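Local coordinates for putative transcriptional regulator, sugar-binding family (Arthrobacter aurescens, PDB 3NZE), which is a putative SorC-family transcriptional regulator that probably binds DNA and a carbohydrate, at residues T38-I50 with G65-R77. Residues are numbered along the deposited sequence; the frame is centred on the assembly and turned at random. Where two conformers were deposited one is given.
Sequences TLDRVAMQAARTI and GATLSAVSRHLTR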
ATOM      1  N   THR A  38       4.957  10.380  13.540  1.00 24.52           N
ATOM      2  CA  THR A  38       3.859   9.450  13.763  1.00 25.13           C
ATOM      3  C   THR A  38       4.008   8.249  12.841  1.00 22.98           C
ATOM      4  O   THR A  38       3.858   7.109  13.272  1.00 21.27           O
ATOM      5  CB  THR A  38       2.495  10.130  13.533  1.00 26.64           C
ATOM      6  OG1 THR A  38       2.354  11.224  14.444  1.00 27.37           O
ATOM      7  CG2 THR A  38       1.358   9.156  13.763  1.00 25.97           C
ATOM      8  N   LEU A  39       4.306   8.509  11.571  1.00 22.98           N
ATOM      9  CA  LEU A  39       4.516   7.444  10.602  1.00 20.23           C
ATOM     10  C   LEU A  39       5.688   6.569  11.012  1.00 23.49           C
ATOM     11  O   LEU A  39       5.650   5.354  10.870  1.00 21.96           O
ATOM     12  CB  LEU A  39       4.781   8.030   9.210  1.00 23.39           C
ATOM     13  CG  LEU A  39       5.198   7.031   8.128  1.00 23.68           C
ATOM     14  CD1 LEU A  39       4.164   5.910   7.977  1.00 23.72           C
ATOM     15  CD2 LEU A  39       5.452   7.725   6.779  1.00 27.17           C
ATOM     16  N   ASP A  40       6.739   7.189  11.529  1.00 20.34           N
ATOM     17  CA  ASP A  40       7.920   6.427  11.904  1.00 24.09           C
ATOM     18  C   ASP A  40       7.544   5.368  12.938  1.00 27.88           C
ATOM     19  O   ASP A  40       8.033   4.227  12.909  1.00 22.62           O
ATOM     20  CB  ASP A  40       8.991   7.352  12.472  1.00 30.05           C
ATOM     21  CG  ASP A  40      10.381   6.814  12.255  1.00 37.65           C
ATOM     22  OD1 ASP A  40      10.602   6.207  11.185  1.00 39.28           O
ATOM     23  OD2 ASP A  40      11.246   6.993  13.142  1.00 41.66           O
ATOM     24  N   ARG A  41       6.651   5.748  13.842  1.00 19.04           N
ATOM     25  CA  ARG A  41       6.231   4.848  14.902  1.00 20.62           C
ATOM     26  C   ARG A  41       5.256   3.790  14.412  1.00 19.33           C
ATOM     27  O   ARG A  41       5.295   2.646  14.868  1.00 22.63           O
ATOM     28  CB  ARG A  41       5.642   5.642  16.065  1.00 19.20           C
ATOM     29  CG  ARG A  41       6.737   6.249  16.959  1.00 23.64           C
ATOM     30  CD  ARG A  41       6.402   7.652  17.401  1.00 24.82           C
ATOM     31  NE  ARG A  41       7.495   8.230  18.184  1.00 28.16           N
ATOM     32  CZ  ARG A  41       8.511   8.927  17.675  1.00 33.97           C
ATOM     33  NH1 ARG A  41       8.595   9.151  16.364  1.00 27.85           N
ATOM     34  NH2 ARG A  41       9.452   9.405  18.483  1.00 32.16           N
ATOM     35  N   VAL A  42       4.369   4.173  13.494  1.00 18.67           N
ATOM     36  CA  VAL A  42       3.484   3.189  12.886  1.00 18.58           C
ATOM     37  C   VAL A  42       4.341   2.200  12.103  1.00 16.26           C
ATOM     38  O   VAL A  42       4.125   0.989  12.157  1.00 18.17           O
ATOM     39  CB  VAL A  42       2.426   3.848  11.976  1.00 19.30           C
ATOM     40  CG1 VAL A  42       1.588   2.781  11.252  1.00 17.24           C
ATOM     41  CG2 VAL A  42       1.532   4.765  12.796  1.00 19.11           C
ATOM     42  N   ALA A  43       5.333   2.727  11.382  1.00 18.28           N
ATOM     43  CA  ALA A  43       6.174   1.886  10.541  1.00 24.34           C
ATOM     44  C   ALA A  43       6.973   0.873  11.355  1.00 17.38           C
ATOM     45  O   ALA A  43       7.192  -0.258  10.907  1.00 21.77           O
ATOM     46  CB  ALA A  43       7.109   2.748   9.693  1.00 19.18           C
HETATM   47  N   MSE A  44       7.416   1.274  12.538  1.00 18.20           N
HETATM   48  CA  MSE A  44       8.108   0.349  13.430  1.00 19.42           C
HETATM   49  C   MSE A  44       7.219  -0.823  13.828  1.00 23.31           C
HETATM   50  O   MSE A  44       7.657  -1.970  13.818  1.00 20.95           O
HETATM   51  CB  MSE A  44       8.579   1.047  14.707  1.00 26.80           C
HETATM   52  CG  MSE A  44       9.833   1.842  14.563  1.00 35.98           C
HETATM   53 SE   MSE A  44      10.528   2.272  16.329  0.62 30.56          SE
HETATM   54  CE  MSE A  44      11.165   0.529  16.900  1.00 29.81           C
ATOM     55  N   GLN A  45       5.974  -0.541  14.200  1.00 19.74           N
ATOM     56  CA  GLN A  45       5.073  -1.623  14.565  1.00 18.95           C
ATOM     57  C   GLN A  45       4.782  -2.498  13.348  1.00 17.84           C
ATOM     58  O   GLN A  45       4.705  -3.718  13.453  1.00 20.71           O
ATOM     59  CB  GLN A  45       3.764  -1.081  15.153  1.00 21.06           C
ATOM     60  CG  GLN A  45       2.731  -2.168  15.426  1.00 21.21           C
ATOM     61  CD  GLN A  45       3.209  -3.139  16.486  1.00 29.25           C
ATOM     62  OE1 GLN A  45       3.540  -2.738  17.603  1.00 30.76           O
ATOM     63  NE2 GLN A  45       3.252  -4.425  16.141  1.00 27.66           N
ATOM     64  N   ALA A  46       4.610  -1.876  12.191  1.00 15.99           N
ATOM     65  CA  ALA A  46       4.321  -2.651  10.991  1.00 17.43           C
ATOM     66  C   ALA A  46       5.471  -3.623  10.707  1.00 16.42           C
ATOM     67  O   ALA A  46       5.245  -4.782  10.355  1.00 17.35           O
ATOM     68  CB  ALA A  46       4.073  -1.719   9.782  1.00 17.60           C
ATOM     69  N   ALA A  47       6.704  -3.146  10.839  1.00 19.30           N
ATOM     70  CA  ALA A  47       7.867  -3.996  10.590  1.00 20.17           C
ATOM     71  C   ALA A  47       7.852  -5.201  11.520  1.00 26.96           C
ATOM     72  O   ALA A  47       8.159  -6.325  11.120  1.00 21.89           O
ATOM     73  CB  ALA A  47       9.160  -3.193  10.786  1.00 21.18           C
ATOM     74  N   ARG A  48       7.508  -4.951  12.778  1.00 24.23           N
ATOM     75  CA  ARG A  48       7.445  -6.014  13.767  1.00 23.80           C
ATOM     76  C   ARG A  48       6.384  -7.040  13.384  1.00 27.01           C
ATOM     77  O   ARG A  48       6.565  -8.244  13.575  1.00 31.06           O
ATOM     78  CB  ARG A  48       7.167  -5.437  15.157  1.00 26.59           C
ATOM     79  CG  ARG A  48       6.840  -6.493  16.190  1.00 39.35           C
ATOM     80  CD  ARG A  48       6.841  -5.921  17.596  1.00 46.37           C
ATOM     81  NE  ARG A  48       8.190  -5.573  18.029  1.00 56.15           N
ATOM     82  CZ  ARG A  48       8.538  -5.395  19.298  1.00 62.31           C
ATOM     83  NH1 ARG A  48       7.633  -5.536  20.259  1.00 65.76           N
ATOM     84  NH2 ARG A  48       9.790  -5.084  19.606  1.00 64.23           N
ATOM     85  N   THR A  49       5.275  -6.560  12.833  1.00 21.65           N
ATOM     86  CA  THR A  49       4.187  -7.440  12.417  1.00 22.39           C
ATOM     87  C   THR A  49       4.495  -8.221  11.139  1.00 25.38           C
ATOM     88  O   THR A  49       4.118  -9.387  11.003  1.00 23.62           O
ATOM     89  CB  THR A  49       2.875  -6.648  12.281  1.00 23.22           C
ATOM     90  OG1 THR A  49       2.499  -6.154  13.581  1.00 25.52           O
ATOM     91  CG2 THR A  49       1.777  -7.533  11.718  1.00 23.91           C
ATOM     92  N   ILE A  50       5.195  -7.574  10.214  1.00 20.17           N
ATOM     93  CA  ILE A  50       5.560  -8.178   8.939  1.00 17.60           C
ATOM     94  C   ILE A  50       6.558  -9.335   9.070  1.00 18.86           C
ATOM     95  O   ILE A  50       6.461 -10.335   8.355  1.00 21.31           O
ATOM     96  CB  ILE A  50       6.162  -7.116   8.009  1.00 20.72           C
ATOM     97  CG1 ILE A  50       5.065  -6.183   7.503  1.00 22.39           C
ATOM     98  CG2 ILE A  50       6.914  -7.767   6.844  1.00 23.59           C
ATOM     99  CD1 ILE A  50       5.609  -4.941   6.808  1.00 22.29           C
ATOM    100  N   GLY A  65       5.975   3.298  -1.638  1.00 21.87           N
ATOM    101  CA  GLY A  65       5.437   4.629  -1.423  1.00 22.23           C
ATOM    102  C   GLY A  65       6.087   5.204  -0.178  1.00 15.56           C
ATOM    103  O   GLY A  65       6.982   4.587   0.384  1.00 19.27           O
ATOM    104  N   ALA A  66       5.630   6.372   0.265  1.00 20.25           N
ATOM    105  CA  ALA A  66       6.205   7.013   1.440  1.00 23.65           C
ATOM    106  C   ALA A  66       6.023   6.139   2.687  1.00 19.20           C
ATOM    107  O   ALA A  66       6.933   5.997   3.489  1.00 21.42           O
ATOM    108  CB  ALA A  66       5.593   8.395   1.652  1.00 27.16           C
ATOM    109  N   THR A  67       4.858   5.520   2.817  1.00 20.85           N
ATOM    110  CA  THR A  67       4.628   4.665   3.969  1.00 19.68           C
ATOM    111  C   THR A  67       5.561   3.463   3.939  1.00 18.05           C
ATOM    112  O   THR A  67       6.216   3.152   4.924  1.00 18.49           O
ATOM    113  CB  THR A  67       3.168   4.213   4.051  1.00 17.39           C
ATOM    114  OG1 THR A  67       2.344   5.376   4.195  1.00 20.43           O
ATOM    115  CG2 THR A  67       2.959   3.285   5.272  1.00 17.35           C
ATOM    116  N   LEU A  68       5.626   2.792   2.800  1.00 16.50           N
ATOM    117  CA  LEU A  68       6.466   1.608   2.700  1.00 17.89           C
ATOM    118  C   LEU A  68       7.957   1.930   2.849  1.00 20.40           C
ATOM    119  O   LEU A  68       8.744   1.098   3.311  1.00 18.41           O
ATOM    120  CB  LEU A  68       6.178   0.870   1.396  1.00 20.50           C
ATOM    121  CG  LEU A  68       5.364  -0.406   1.605  1.00 23.11           C
ATOM    122  CD1 LEU A  68       6.242  -1.396   2.368  1.00 20.17           C
ATOM    123  CD2 LEU A  68       4.068  -0.125   2.369  1.00 22.35           C
ATOM    124  N   SER A  69       8.344   3.143   2.483  1.00 19.65           N
ATOM    125  CA  SER A  69       9.728   3.552   2.682  1.00 22.40           C
ATOM    126  C   SER A  69      10.039   3.536   4.176  1.00 24.31           C
ATOM    127  O   SER A  69      11.046   2.973   4.604  1.00 22.00           O
ATOM    128  CB  SER A  69       9.968   4.947   2.124  1.00 20.52           C
ATOM    129  OG  SER A  69      11.355   5.220   2.087  1.00 23.96           O
ATOM    130  N   ALA A  70       9.163   4.154   4.964  1.00 20.47           N
ATOM    131  CA  ALA A  70       9.339   4.166   6.418  1.00 19.23           C
ATOM    132  C   ALA A  70       9.376   2.746   6.974  1.00 17.74           C
ATOM    133  O   ALA A  70      10.234   2.411   7.790  1.00 20.16           O
ATOM    134  CB  ALA A  70       8.253   4.989   7.081  1.00 17.59           C
ATOM    135  N   VAL A  71       8.443   1.905   6.536  1.00 19.88           N
ATOM    136  CA  VAL A  71       8.440   0.507   6.938  1.00 17.29           C
ATOM    137  C   VAL A  71       9.775  -0.174   6.623  1.00 18.72           C
ATOM    138  O   VAL A  71      10.337  -0.884   7.465  1.00 19.04           O
ATOM    139  CB  VAL A  71       7.289  -0.244   6.253  1.00 19.68           C
ATOM    140  CG1 VAL A  71       7.377  -1.756   6.494  1.00 20.62           C
ATOM    141  CG2 VAL A  71       5.958   0.315   6.730  1.00 20.66           C
ATOM    142  N   SER A  72      10.298   0.060   5.422  1.00 21.33           N
ATOM    143  CA  SER A  72      11.511  -0.622   5.004  1.00 22.16           C
ATOM    144  C   SER A  72      12.701  -0.260   5.882  1.00 24.31           C
ATOM    145  O   SER A  72      13.631  -1.044   6.022  1.00 22.55           O
ATOM    146  CB  SER A  72      11.830  -0.322   3.540  1.00 22.02           C
ATOM    147  OG  SER A  72      12.267   1.018   3.367  1.00 24.83           O
ATOM    148  N   ARG A  73      12.674   0.932   6.465  1.00 22.38           N
ATOM    149  CA  ARG A  73      13.764   1.365   7.331  0.53 25.19           C
ATOM    150  C   ARG A  73      13.763   0.667   8.688  1.00 24.44           C
ATOM    151  O   ARG A  73      14.766   0.689   9.397  1.00 29.35           O
ATOM    152  CB  ARG A  73      13.737   2.881   7.521  0.53 22.90           C
ATOM    153  CG  ARG A  73      14.069   3.651   6.263  0.53 27.98           C
ATOM    154  CD  ARG A  73      14.170   5.134   6.539  0.53 30.42           C
ATOM    155  NE  ARG A  73      14.277   5.897   5.302  0.53 36.39           N
ATOM    156  CZ  ARG A  73      15.418   6.135   4.663  0.53 38.34           C
ATOM    157  NH1 ARG A  73      15.410   6.841   3.540  0.53 38.26           N
ATOM    158  NH2 ARG A  73      16.565   5.668   5.142  0.53 36.96           N
ATOM    159  N   HIS A  74      12.644   0.033   9.045  1.00 23.99           N
ATOM    160  CA  HIS A  74      12.523  -0.578  10.378  1.00 26.48           C
ATOM    161  C   HIS A  74      12.529  -2.104  10.399  1.00 27.06           C
ATOM    162  O   HIS A  74      12.360  -2.727  11.455  1.00 27.24           O
ATOM    163  CB  HIS A  74      11.278  -0.036  11.095  1.00 24.26           C
ATOM    164  CG  HIS A  74      11.327   1.439  11.340  1.00 23.21           C
ATOM    165  ND1 HIS A  74      12.086   2.001  12.341  1.00 28.96           N
ATOM    166  CD2 HIS A  74      10.721   2.471  10.706  1.00 22.91           C
ATOM    167  CE1 HIS A  74      11.944   3.313  12.316  1.00 29.27           C
ATOM    168  NE2 HIS A  74      11.113   3.624  11.341  1.00 29.06           N
ATOM    169  N   LEU A  75      12.732  -2.710   9.235  1.00 23.48           N
ATOM    170  CA  LEU A  75      12.766  -4.161   9.135  1.00 24.70           C
ATOM    171  C   LEU A  75      13.857  -4.781  10.008  1.00 30.70           C
ATOM    172  O   LEU A  75      14.966  -4.256  10.096  1.00 37.70           O
ATOM    173  CB  LEU A  75      12.968  -4.573   7.678  1.00 22.09           C
ATOM    174  CG  LEU A  75      11.867  -4.133   6.701  1.00 20.23           C
ATOM    175  CD1 LEU A  75      12.191  -4.612   5.293  1.00 23.90           C
ATOM    176  CD2 LEU A  75      10.518  -4.684   7.141  1.00 23.21           C
ATOM    177  N   THR A  76      13.530  -5.892  10.660  1.00 33.06           N
ATOM    178  CA  THR A  76      14.504  -6.639  11.448  0.58 35.73           C
ATOM    179  C   THR A  76      15.110  -7.727  10.582  1.00 33.95           C
ATOM    180  O   THR A  76      14.386  -8.470   9.921  1.00 29.34           O
ATOM    181  CB  THR A  76      13.851  -7.304  12.675  0.58 37.30           C
ATOM    182  OG1 THR A  76      13.377  -6.297  13.573  0.58 39.86           O
ATOM    183  CG2 THR A  76      14.853  -8.194  13.403  0.58 36.68           C
ATOM    184  N   ARG A  77      16.432  -7.831  10.575  1.00 34.28           N
ATOM    185  CA  ARG A  77      17.086  -8.846   9.764  0.53 35.35           C
ATOM    186  C   ARG A  77      16.573 -10.228  10.139  1.00 34.12           C
ATOM    187  O   ARG A  77      16.488 -10.573  11.316  1.00 34.66           O
ATOM    188  CB  ARG A  77      18.605  -8.783   9.916  0.53 39.14           C
ATOM    189  CG  ARG A  77      19.355  -9.571   8.854  0.53 42.96           C
ATOM    190  CD  ARG A  77      20.858  -9.382   8.988  0.53 49.60           C
ATOM    191  NE  ARG A  77      21.589  -9.922   7.846  0.53 53.06           N
ATOM    192  CZ  ARG A  77      22.017 -11.177   7.759  0.53 55.64           C
ATOM    193  NH1 ARG A  77      22.680 -11.580   6.682  0.53 55.94           N
ATOM    194  NH2 ARG A  77      21.782 -12.032   8.747  0.53 56.64           N
TER
HETATM  195  O   HOH W   1      10.692  -6.893  10.763  1.00 41.58           O
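The imidazole of His74 lies against helix 35-50 and is held there in two different ways. At the ring edge His74 NE2 donates a fairly straight hydrogen bond to Asp40 OD1 at 2.6 Å, with the oxygen practically in the ring plane, although the carboxylate is turned 57° from that plane and is met from above its own. Over one face sits selenomethionine Met44, whose CG makes a CH-pi contact 3.4 Å from the centroid of the His74 ring; CG is anti to its carbonyl carbon (chi1 -80°), which sets it over the ring, offset toward the rim, the two side chains crossing at about a right angle. An alanine at His74 is likely to leave the Asp40 carboxylate without its N-H donor and Met44 CG without the ring face it lies on. Along the rest of the interface, small residues bring the backbones together: Ala43 CB meets Ala70 CB at 3.6 Å, and Ala47 CB packs on the carbonyl of His74. Ala46, Ile50 and Thr67 also touch strand 225-230. The axes of helices 38-50 and 66-73 approach to 7.9 Å, crossing at -62°: a close, alanine-lined helix pair linked through strand 59-62, consistent with a Rossmann-like putative sugar-binding domain.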